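Local coordinates for SsfX3 (Streptomyces sp. SF2575, PDB 3SKV), which probably transfers a salicylyl group onto a tetracycline intermediate, as the salicylyl-acyltransferase of a tetracycline biosynthetic pathway, at residues 31-42 / 169-180; 120-130 / 148-159. The protein carries 1 engineered substitution. All coordinates share one frame; numbering follows the deposited sequence.

Contact 1. Residues 31-42 / 169-180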
loop_
_atom_site.group_PDB
_atom_site.type_symbol
_atom_site.label_atom_id
_atom_site.label_comp_id
_atom_site.label_asym_id
_atom_site.label_seq_id
_atom_site.Cartn_x
_atom_site.Cartn_y
_atom_site.Cartn_z
ATOM N N ALA A 31 25.961 25.633 -8.990
ATOM C CA ALA A 31 26.432 24.466 -9.731
ATOM C C ALA A 31 25.528 23.219 -9.636
ATOM O O ALA A 31 25.450 22.460 -10.621
ATOM C CB ALA A 31 27.852 24.126 -9.300
ATOM N N ASP A 32 24.871 23.008 -8.463
ATOM C CA ASP A 32 23.994 21.877 -8.168
ATOM C C ASP A 32 23.130 21.453 -9.340
ATOM O O ASP A 32 22.668 22.296 -10.116
ATOM C CB ASP A 32 23.108 22.165 -6.945
ATOM C CG ASP A 32 23.845 22.256 -5.620
ATOM O OD1 ASP A 32 25.069 21.916 -5.581
ATOM O OD2 ASP A 32 23.204 22.646 -4.611
ATOM N N ARG A 33 22.928 20.146 -9.486
ATOM C CA ARG A 33 22.105 19.636 -10.577
ATOM C C ARG A 33 20.617 19.670 -10.153
ATOM O O ARG A 33 20.246 19.027 -9.186
ATOM C CB ARG A 33 22.558 18.224 -10.975
ATOM C CG ARG A 33 21.955 17.781 -12.289
ATOM C CD ARG A 33 22.193 16.324 -12.594
ATOM N NE ARG A 33 21.420 15.937 -13.768
ATOM C CZ ARG A 33 21.735 14.935 -14.577
ATOM N NH1 ARG A 33 22.815 14.203 -14.345
ATOM N NH2 ARG A 33 20.974 14.662 -15.631
ATOM N N SER A 34 19.802 20.474 -10.835
ATOM C CA SER A 34 18.372 20.585 -10.569
ATOM C C SER A 34 17.631 19.592 -11.454
ATOM O O SER A 34 17.876 19.534 -12.652
ATOM C CB SER A 34 17.870 21.998 -10.818
ATOM O OG SER A 34 16.487 22.041 -10.506
ATOM N N VAL A 35 16.759 18.787 -10.849
ATOM C CA VAL A 35 16.025 17.735 -11.545
ATOM C C VAL A 35 14.522 17.928 -11.405
ATOM O O VAL A 35 14.006 17.992 -10.288
ATOM C CB VAL A 35 16.482 16.311 -11.067
ATOM C CG1 VAL A 35 15.732 15.190 -11.811
ATOM C CG2 VAL A 35 18.016 16.137 -11.181
ATOM N N SER A 36 13.813 17.986 -12.539
ATOM C CA SER A 36 12.354 18.101 -12.513
ATOM C C SER A 36 11.735 16.816 -11.966
ATOM O O SER A 36 12.236 15.739 -12.285
ATOM C CB SER A 36 11.809 18.371 -13.909
ATOM O OG SER A 36 10.406 18.151 -13.941
ATOM N N PRO A 37 10.633 16.884 -11.183
ATOM C CA PRO A 37 9.963 15.646 -10.729
ATOM C C PRO A 37 9.421 14.774 -11.889
ATOM O O PRO A 37 9.199 13.577 -11.696
ATOM C CB PRO A 37 8.828 16.166 -9.845
ATOM C CG PRO A 37 9.224 17.524 -9.462
ATOM C CD PRO A 37 9.901 18.067 -10.687
ATOM N N THR A 38 9.290 15.349 -13.100
ATOM C CA THR A 38 8.838 14.641 -14.321
ATOM C C THR A 38 10.013 14.281 -15.264
ATOM O O THR A 38 9.785 13.955 -16.438
ATOM C CB THR A 38 7.729 15.443 -15.046
ATOM O OG1 THR A 38 8.251 16.723 -15.447
ATOM C CG2 THR A 38 6.481 15.632 -14.184
ATOM N N ASP A 39 11.269 14.375 -14.779
ATOM C CA ASP A 39 12.454 14.011 -15.575
ATOM C C ASP A 39 12.306 12.532 -16.033
ATOM O O ASP A 39 11.894 11.700 -15.232
ATOM C CB ASP A 39 13.731 14.156 -14.741
ATOM C CG ASP A 39 15.017 13.991 -15.533
ATOM O OD1 ASP A 39 15.332 12.835 -15.927
ATOM O OD2 ASP A 39 15.728 15.007 -15.729
ATOM N N PRO A 40 12.639 12.185 -17.301
ATOM C CA PRO A 40 12.484 10.784 -17.748
ATOM C C PRO A 40 13.323 9.748 -16.994
ATOM O O PRO A 40 13.015 8.574 -17.096
ATOM C CB PRO A 40 12.847 10.852 -19.245
ATOM C CG PRO A 40 13.714 12.040 -19.375
ATOM C CD PRO A 40 13.148 13.037 -18.405
ATOM N N ALA A 41 14.375 10.163 -16.258
ATOM C CA ALA A 41 15.211 9.229 -15.485
ATOM C C ALA A 41 14.499 8.796 -14.190
ATOM O O ALA A 41 14.863 7.765 -13.624
ATOM C CB ALA A 41 16.588 9.834 -15.177
ATOM N N LEU A 42 13.476 9.564 -13.735
ATOM C CA LEU A 42 12.709 9.234 -12.517
ATOM C C LEU A 42 11.596 8.238 -12.796
ATOM O O LEU A 42 10.939 8.302 -13.841
ATOM C CB LEU A 42 12.150 10.464 -11.754
ATOM C CG LEU A 42 13.109 11.667 -11.522
ATOM C CD1 LEU A 42 12.439 12.758 -10.738
ATOM C CD2 LEU A 42 14.419 11.260 -10.859
ATOM N N GLU A 169 10.909 19.746 -6.883
ATOM C CA GLU A 169 12.292 19.655 -7.362
ATOM C C GLU A 169 13.096 18.597 -6.631
ATOM O O GLU A 169 12.853 18.318 -5.459
ATOM C CB GLU A 169 12.978 21.015 -7.124
ATOM C CG GLU A 169 14.265 21.276 -7.899
ATOM C CD GLU A 169 15.068 22.474 -7.423
ATOM O OE1 GLU A 169 14.656 23.142 -6.442
ATOM O OE2 GLU A 169 16.130 22.734 -8.032
ATOM N N VAL A 170 14.072 18.030 -7.333
ATOM C CA VAL A 170 15.064 17.113 -6.804
ATOM C C VAL A 170 16.406 17.776 -7.102
ATOM O O VAL A 170 16.619 18.294 -8.206
ATOM C CB VAL A 170 14.970 15.671 -7.348
ATOM C CG1 VAL A 170 16.107 14.799 -6.804
ATOM C CG2 VAL A 170 13.617 15.045 -6.993
ATOM N N ARG A 171 17.269 17.855 -6.103
ATOM C CA ARG A 171 18.583 18.434 -6.323
ATOM C C ARG A 171 19.656 17.424 -5.979
ATOM O O ARG A 171 19.491 16.626 -5.056
ATOM C CB ARG A 171 18.768 19.728 -5.537
ATOM C CG ARG A 171 18.236 20.951 -6.254
ATOM C CD ARG A 171 18.131 22.163 -5.338
ATOM N NE ARG A 171 19.353 22.347 -4.556
ATOM C CZ ARG A 171 19.393 22.351 -3.230
ATOM N NH1 ARG A 171 18.277 22.246 -2.526
ATOM N NH2 ARG A 171 20.548 22.505 -2.596
ATOM N N LEU A 172 20.740 17.445 -6.742
ATOM C CA LEU A 172 21.886 16.547 -6.587
ATOM C C LEU A 172 23.157 17.367 -6.755
ATOM O O LEU A 172 23.091 18.537 -7.188
ATOM C CB LEU A 172 21.857 15.409 -7.642
ATOM C CG LEU A 172 20.567 14.587 -7.761
ATOM C CD1 LEU A 172 20.561 13.761 -9.029
ATOM C CD2 LEU A 172 20.347 13.714 -6.539
ATOM N N GLU A 173 24.321 16.745 -6.427
ATOM C CA GLU A 173 25.632 17.356 -6.552
ATOM C C GLU A 173 25.854 17.758 -8.013
ATOM O O GLU A 173 25.361 17.076 -8.919
ATOM C CB GLU A 173 26.711 16.362 -6.081
ATOM C CG GLU A 173 28.131 16.921 -6.009
ATOM C CD GLU A 173 28.466 17.648 -4.721
ATOM O OE1 GLU A 173 27.961 18.778 -4.514
ATOM O OE2 GLU A 173 29.239 17.084 -3.914
ATOM N N ALA A 174 26.583 18.862 -8.243
ATOM C CA ALA A 174 26.920 19.299 -9.597
ATOM C C ALA A 174 27.765 18.202 -10.276
ATOM O O ALA A 174 28.641 17.598 -9.638
ATOM C CB ALA A 174 27.734 20.582 -9.526
ATOM N N GLY A 175 27.504 17.941 -11.546
ATOM C CA GLY A 175 28.239 16.910 -12.273
ATOM C C GLY A 175 27.857 15.480 -11.921
ATOM O O GLY A 175 28.448 14.543 -12.458
ATOM N N ALA A 176 26.858 15.287 -11.031
ATOM C CA ALA A 176 26.408 13.943 -10.677
ATOM C C ALA A 176 25.624 13.318 -11.849
ATOM O O ALA A 176 24.906 14.034 -12.573
ATOM C CB ALA A 176 25.522 13.983 -9.433
ATOM N N THR A 177 25.771 11.987 -12.011
ATOM C CA THR A 177 25.078 11.189 -13.013
ATOM C C THR A 177 23.610 10.988 -12.587
ATOM O O THR A 177 23.287 10.976 -11.392
ATOM C CB THR A 177 25.736 9.801 -13.127
ATOM O OG1 THR A 177 25.591 9.125 -11.876
ATOM C CG2 THR A 177 27.212 9.866 -13.520
ATOM N N LEU A 178 22.734 10.800 -13.563
ATOM C CA LEU A 178 21.326 10.550 -13.296
ATOM C C LEU A 178 20.878 9.533 -14.310
ATOM O O LEU A 178 20.952 9.783 -15.514
ATOM C CB LEU A 178 20.507 11.855 -13.373
ATOM C CG LEU A 178 18.981 11.739 -13.200
ATOM C CD1 LEU A 178 18.576 11.171 -11.803
ATOM C CD2 LEU A 178 18.321 13.052 -13.473
ATOM N N GLU A 179 20.478 8.355 -13.832
ATOM C CA GLU A 179 20.046 7.265 -14.714
ATOM C C GLU A 179 18.740 6.676 -14.260
ATOM O O GLU A 179 18.438 6.709 -13.068
ATOM C CB GLU A 179 21.106 6.147 -14.778
ATOM C CG GLU A 179 22.466 6.546 -15.326
ATOM C CD GLU A 179 23.448 5.388 -15.443
ATOM O OE1 GLU A 179 23.755 4.751 -14.406
ATOM O OE2 GLU A 179 23.879 5.091 -16.582
ATOM N N LYS A 180 17.981 6.104 -15.202
ATOM C CA LYS A 180 16.726 5.423 -14.902
ATOM C C LYS A 180 17.036 4.073 -14.256
ATOM O O LYS A 180 17.973 3.384 -14.685
ATOM C CB LYS A 180 15.929 5.190 -16.201
ATOM C CG LYS A 180 14.471 4.801 -15.978
ATOM C CD LYS A 180 13.801 4.370 -17.262
ATOM C CE LYS A 180 12.726 5.347 -17.669
ATOM N NZ LYS A 180 13.006 5.992 -18.979
#
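Arg-33 to Val-35 make a short edge strand that runs antiparallel to Val-170 to Leu-172, the pairing at one edge of a four-stranded sheet in what is consistent with the jelly-roll part of the protein. Beyond Leu-172 the chain turns and returns as 178-179, a weakly bonded strand that pairs with strand 86-91 of a second sheet, so that Leu-178 is laid over one face of the edge strand. Two hydrogen-bonded pairs carry the register: Arg-33 N gives to Leu-172 O at 2.8 Å, and Val-35 N gives to Val-170 O at 2.7 Å, each answered by a bond in return. Between them, Ser-34 and Arg-171 send their side chains to the other face. Ser-34 OG donates to Glu-169 OE2 (2.6 Å), meeting the carboxylate on its anti side, tilted 21° from the carboxylate plane. Arg-171 puts NH2 edge-on to Asp-32 OD2 at 3.3 Å, a weak salt bridge; its stronger partner is Glu-142, bound through NH1.

On the face of Val-35 and Val-170 the filler is Leu-178. Its CD2 meets Val-35 CG1 tip to tip (3.7 Å), and its CG rests on Ala-41 CB (3.6 Å). Arg-33 reaches across to the same Leu-178. With CG turned opposite the backbone N (chi1 -167°) and the chain straight out to NE, the side chain carries its guanidinium over Leu-178, whose CB lies against one face, 3.4 Å from NH1. The same NH1 donates to Ala-176 O at 2.7 Å, and that oxygen lies in the guanidinium plane. One short bond at the edge and one hydrocarbon against the face probably fix the rotation of the group, and within this contact its charge is probably eased by the Ala-176 carbonyl.

Contact 2. Residues 120-130 / 148-159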
loop_
_atom_site.group_PDB
_atom_site.type_symbol
_atom_site.label_atom_id
_atom_site.label_comp_id
_atom_site.label_asym_id
_atom_site.label_seq_id
_atom_site.Cartn_x
_atom_site.Cartn_y
_atom_site.Cartn_z
ATOM N N LEU A 120 7.185 10.479 8.314
ATOM C CA LEU A 120 8.492 9.952 7.916
ATOM C C LEU A 120 8.578 9.622 6.436
ATOM O O LEU A 120 7.585 9.274 5.807
ATOM C CB LEU A 120 8.925 8.738 8.775
ATOM C CG LEU A 120 8.951 8.911 10.323
ATOM C CD1 LEU A 120 9.077 7.564 11.008
ATOM C CD2 LEU A 120 10.070 9.883 10.784
ATOM N N LEU A 121 9.781 9.757 5.899
ATOM C CA LEU A 121 10.171 9.495 4.534
ATOM C C LEU A 121 11.417 8.631 4.698
ATOM O O LEU A 121 12.321 8.971 5.471
ATOM C CB LEU A 121 10.496 10.856 3.853
ATOM C CG LEU A 121 11.041 11.010 2.389
ATOM C CD1 LEU A 121 12.256 10.182 2.078
ATOM C CD2 LEU A 121 9.974 11.043 1.353
ATOM N N ASP A 122 11.446 7.490 4.008
ATOM C CA ASP A 122 12.599 6.608 4.061
ATOM C C ASP A 122 13.425 6.759 2.821
ATOM O O ASP A 122 12.880 6.894 1.722
ATOM C CB ASP A 122 12.187 5.146 4.244
ATOM C CG ASP A 122 11.826 4.769 5.675
ATOM O OD1 ASP A 122 12.038 5.608 6.585
ATOM O OD2 ASP A 122 11.339 3.628 5.888
ATOM N N VAL A 123 14.750 6.732 3.008
ATOM C CA VAL A 123 15.732 6.782 1.936
ATOM C C VAL A 123 16.461 5.427 1.975
ATOM O O VAL A 123 17.164 5.101 2.946
ATOM C CB VAL A 123 16.705 7.999 2.045
ATOM C CG1 VAL A 123 17.642 8.060 0.849
ATOM C CG2 VAL A 123 15.947 9.327 2.193
ATOM N N LEU A 124 16.245 4.623 0.928
ATOM C CA LEU A 124 16.912 3.339 0.779
ATOM C C LEU A 124 17.985 3.471 -0.277
ATOM O O LEU A 124 17.773 4.151 -1.291
ATOM C CB LEU A 124 15.924 2.235 0.411
ATOM C CG LEU A 124 15.300 1.469 1.573
ATOM C CD1 LEU A 124 14.359 2.339 2.371
ATOM C CD2 LEU A 124 14.584 0.264 1.070
ATOM N N VAL A 125 19.153 2.876 -0.020
ATOM C CA VAL A 125 20.278 2.887 -0.944
ATOM C C VAL A 125 20.620 1.423 -1.218
ATOM O O VAL A 125 21.035 0.710 -0.305
ATOM C CB VAL A 125 21.478 3.705 -0.392
ATOM C CG1 VAL A 125 22.716 3.537 -1.279
ATOM C CG2 VAL A 125 21.112 5.179 -0.251
ATOM N N ASP A 126 20.425 0.976 -2.460
ATOM C CA ASP A 126 20.621 -0.425 -2.869
ATOM C C ASP A 126 19.864 -1.404 -1.933
ATOM O O ASP A 126 20.434 -2.367 -1.440
ATOM C CB ASP A 126 22.115 -0.788 -3.052
ATOM C CG ASP A 126 22.869 -0.007 -4.134
ATOM O OD1 ASP A 126 22.231 0.404 -5.141
ATOM O OD2 ASP A 126 24.108 0.143 -4.000
ATOM N N GLY A 127 18.600 -1.089 -1.660
ATOM C CA GLY A 127 17.703 -1.896 -0.831
ATOM C C GLY A 127 17.920 -1.842 0.669
ATOM O O GLY A 127 17.260 -2.569 1.415
ATOM N N GLU A 128 18.844 -0.999 1.131
ATOM C CA GLU A 128 19.120 -0.892 2.553
ATOM C C GLU A 128 18.743 0.470 3.042
ATOM O O GLU A 128 19.027 1.449 2.357
ATOM C CB GLU A 128 20.587 -1.210 2.836
ATOM C CG GLU A 128 20.862 -2.704 2.850
ATOM C CD GLU A 128 22.288 -3.066 3.216
ATOM O OE1 GLU A 128 22.648 -2.936 4.410
ATOM O OE2 GLU A 128 23.047 -3.484 2.310
ATOM N N LEU A 129 18.084 0.544 4.217
ATOM C CA LEU A 129 17.655 1.818 4.806
ATOM C C LEU A 129 18.861 2.668 5.198
ATOM O O LEU A 129 19.682 2.231 5.991
ATOM C CB LEU A 129 16.682 1.602 5.985
ATOM C CG LEU A 129 16.156 2.851 6.712
ATOM C CD1 LEU A 129 15.367 3.768 5.782
ATOM C CD2 LEU A 129 15.269 2.456 7.873
ATOM N N ALA A 130 18.976 3.858 4.601
ATOM C CA ALA A 130 20.087 4.797 4.820
ATOM C C ALA A 130 19.685 5.945 5.713
ATOM O O ALA A 130 20.504 6.417 6.498
ATOM C CB ALA A 130 20.596 5.335 3.487
ATOM N N LEU A 148 25.302 10.164 1.784
ATOM C CA LEU A 148 24.888 8.919 1.143
ATOM C C LEU A 148 26.174 8.331 0.566
ATOM O O LEU A 148 27.109 9.101 0.321
ATOM C CB LEU A 148 23.874 9.163 -0.003
ATOM C CG LEU A 148 22.480 9.625 0.389
ATOM C CD1 LEU A 148 21.639 9.872 -0.834
ATOM C CD2 LEU A 148 21.802 8.602 1.269
ATOM N N PRO A 149 26.250 6.997 0.323
ATOM C CA PRO A 149 27.472 6.433 -0.272
ATOM C C PRO A 149 27.863 7.086 -1.591
ATOM O O PRO A 149 27.001 7.498 -2.361
ATOM C CB PRO A 149 27.111 4.959 -0.504
ATOM C CG PRO A 149 25.998 4.692 0.442
ATOM C CD PRO A 149 25.230 5.952 0.541
ATOM N N ALA A 150 29.171 7.183 -1.843
ATOM C CA ALA A 150 29.671 7.716 -3.101
ATOM C C ALA A 150 29.562 6.597 -4.139
ATOM O O ALA A 150 29.485 5.409 -3.779
ATOM C CB ALA A 150 31.124 8.150 -2.931
ATOM N N GLY A 151 29.534 6.970 -5.406
ATOM C CA GLY A 151 29.452 5.974 -6.466
ATOM C C GLY A 151 28.036 5.695 -6.895
ATOM O O GLY A 151 27.085 6.061 -6.193
ATOM N N ASP A 152 27.893 5.053 -8.067
ATOM C CA ASP A 152 26.593 4.702 -8.619
ATOM C C ASP A 152 25.825 3.778 -7.676
ATOM O O ASP A 152 26.393 2.834 -7.121
ATOM C CB ASP A 152 26.710 4.095 -10.033
ATOM C CG ASP A 152 25.380 4.065 -10.802
ATOM O OD1 ASP A 152 24.600 5.071 -10.712
ATOM O OD2 ASP A 152 25.135 3.070 -11.531
ATOM N N LYS A 153 24.545 4.083 -7.476
ATOM C CA LYS A 153 23.672 3.345 -6.568
ATOM C C LYS A 153 22.217 3.611 -6.901
ATOM O O LYS A 153 21.881 4.671 -7.444
ATOM C CB LYS A 153 23.953 3.765 -5.097
ATOM C CG LYS A 153 23.529 5.192 -4.778
ATOM C CD LYS A 153 24.431 5.867 -3.781
ATOM C CE LYS A 153 24.217 7.352 -3.803
ATOM N NZ LYS A 153 25.372 8.050 -4.442
ATOM N N LEU A 154 21.342 2.674 -6.519
ATOM C CA LEU A 154 19.912 2.880 -6.675
ATOM C C LEU A 154 19.383 3.587 -5.419
ATOM O O LEU A 154 19.571 3.106 -4.303
ATOM C CB LEU A 154 19.184 1.550 -6.941
ATOM C CG LEU A 154 17.636 1.569 -6.887
ATOM C CD1 LEU A 154 17.010 2.540 -7.916
ATOM C CD2 LEU A 154 17.059 0.171 -7.025
ATOM N N VAL A 155 18.720 4.724 -5.612
ATOM C CA VAL A 155 18.116 5.496 -4.536
ATOM C C VAL A 155 16.597 5.331 -4.565
ATOM O O VAL A 155 15.981 5.628 -5.592
ATOM C CB VAL A 155 18.519 6.980 -4.589
ATOM C CG1 VAL A 155 17.946 7.732 -3.376
ATOM C CG2 VAL A 155 20.037 7.129 -4.647
ATOM N N GLU A 156 15.996 4.852 -3.458
ATOM C CA GLU A 156 14.535 4.714 -3.374
ATOM C C GLU A 156 14.067 5.610 -2.251
ATOM O O GLU A 156 14.539 5.494 -1.111
ATOM C CB GLU A 156 14.053 3.275 -3.098
ATOM C CG GLU A 156 14.668 2.167 -3.941
ATOM C CD GLU A 156 14.496 0.752 -3.400
ATOM O OE1 GLU A 156 13.482 0.490 -2.712
ATOM O OE2 GLU A 156 15.364 -0.104 -3.688
ATOM N N LEU A 157 13.167 6.515 -2.577
ATOM C CA LEU A 157 12.539 7.424 -1.617
ATOM C C LEU A 157 11.136 6.858 -1.368
ATOM O O LEU A 157 10.299 6.889 -2.278
ATOM C CB LEU A 157 12.440 8.843 -2.227
ATOM C CG LEU A 157 13.521 9.874 -1.860
ATOM C CD1 LEU A 157 14.919 9.280 -1.876
ATOM C CD2 LEU A 157 13.469 11.031 -2.794
ATOM N N TRP A 158 10.924 6.246 -0.193
ATOM C CA TRP A 158 9.635 5.685 0.186
ATOM C C TRP A 158 8.850 6.782 0.843
ATOM O O TRP A 158 9.143 7.209 1.967
ATOM C CB TRP A 158 9.813 4.518 1.142
ATOM C CG TRP A 158 10.272 3.288 0.458
ATOM C CD1 TRP A 158 11.513 3.038 -0.051
ATOM C CD2 TRP A 158 9.520 2.079 0.305
ATOM N NE1 TRP A 158 11.564 1.756 -0.565
ATOM C CE2 TRP A 158 10.355 1.148 -0.361
ATOM C CE3 TRP A 158 8.201 1.712 0.614
ATOM C CZ2 TRP A 158 9.921 -0.129 -0.701
ATOM C CZ3 TRP A 158 7.757 0.470 0.221
ATOM C CH2 TRP A 158 8.618 -0.449 -0.400
ATOM N N LEU A 159 7.874 7.262 0.119
ATOM C CA LEU A 159 7.017 8.386 0.487
ATOM C C LEU A 159 6.147 8.087 1.718
ATOM O O LEU A 159 5.866 6.912 1.973
ATOM C CB LEU A 159 6.175 8.806 -0.745
ATOM C CG LEU A 159 6.949 9.139 -2.072
ATOM C CD1 LEU A 159 6.063 9.947 -3.025
ATOM C CD2 LEU A 159 8.228 9.962 -1.798
HETATM O O HOH W 1 25.636 -0.151 -6.742
HETATM O O HOH W 2 17.777 0.983 -3.093
#
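Asp-122 to Val-125 pair antiparallel with Val-155 to Trp-158, and the first of these strands is also one arm of a beta hairpin whose type I' turn, Val-125 to Glu-128, leads into strand 128-134. Strand 120-125 therefore has a neighbour along each edge. Leu-124 and Glu-156 exchange two nearly straight backbone bonds, Leu-124 N to Glu-156 O being 2.8 Å. At the turn Asp-126 N still gives to Leu-154 O, but the return bond comes to a side chain: Asp-126 OD1 accepts from Leu-154 N (2.8 Å) on its syn side, 32° out of the carboxylate plane. A water accepts a hydrogen bond from Gly-127 N and donates to Leu-154 O and Glu-156 OE2.

The two faces of this jelly-roll-type sheet differ. On one, Leu-124 lies against Trp-158, CD1 reaching the indole CD1 at 3.8 Å and CD2 the indole NE1 at 3.7 Å. That NE1 donates to Glu-156 OE1 at 3.1 Å, which helps fix the ring's rotation. This face meets the GDSL-family region: Leu-124 and Trp-158 touch helix 208-216, and Asp-122 OD2 is hydrogen-bonded to Ser-203 and Ser-205.

The other face is largely apolar. Val-125 CG2 touches Leu-148 CD2 (3.8 Å), while its CG1 touches CG of the Pro-149 ring and Lys-153 CD. Lys-153 has CG wedged between its backbone N and carbonyl carbon (chi1 69°), and the chain leads away to NZ, which donates to Pro-149 O at 2.7 Å, to Gly-151 O and, outside the segments, to Ser-93 O. An alanine here, lacking NZ and CD, would probably deprive these carbonyls of their common donor and leave the 149-151 loop freer to shift. Farther along, the side chains of Val-123 and Leu-157 lie side by side, CG1 against CD1.

Both contacts reach the same six-stranded sheet by way of strand 86-91, which pairs with 178-179 from contact 1 and 153-158 from contact 2; along the chain, contact 2 is nested within the loop that contact 1 closes. Contact 1 lies at the outer margin, its edge strand belonging to the companion sheet and its backbone pairing supplemented by polar side chains such as Ser-34 and Arg-33 and by an apolar patch round Leu-178. Contact 2 is the more buried, with longer strand pairing, and one of its faces meets helix 208-216. The centres of contacts 1 and 2 are about 15 Å apart. They touch where Glu-179 OE1 comes within 3.6 Å of Asp-152 OD2, like charges probably eased by the Asp-152 salt bridge to Arg-90.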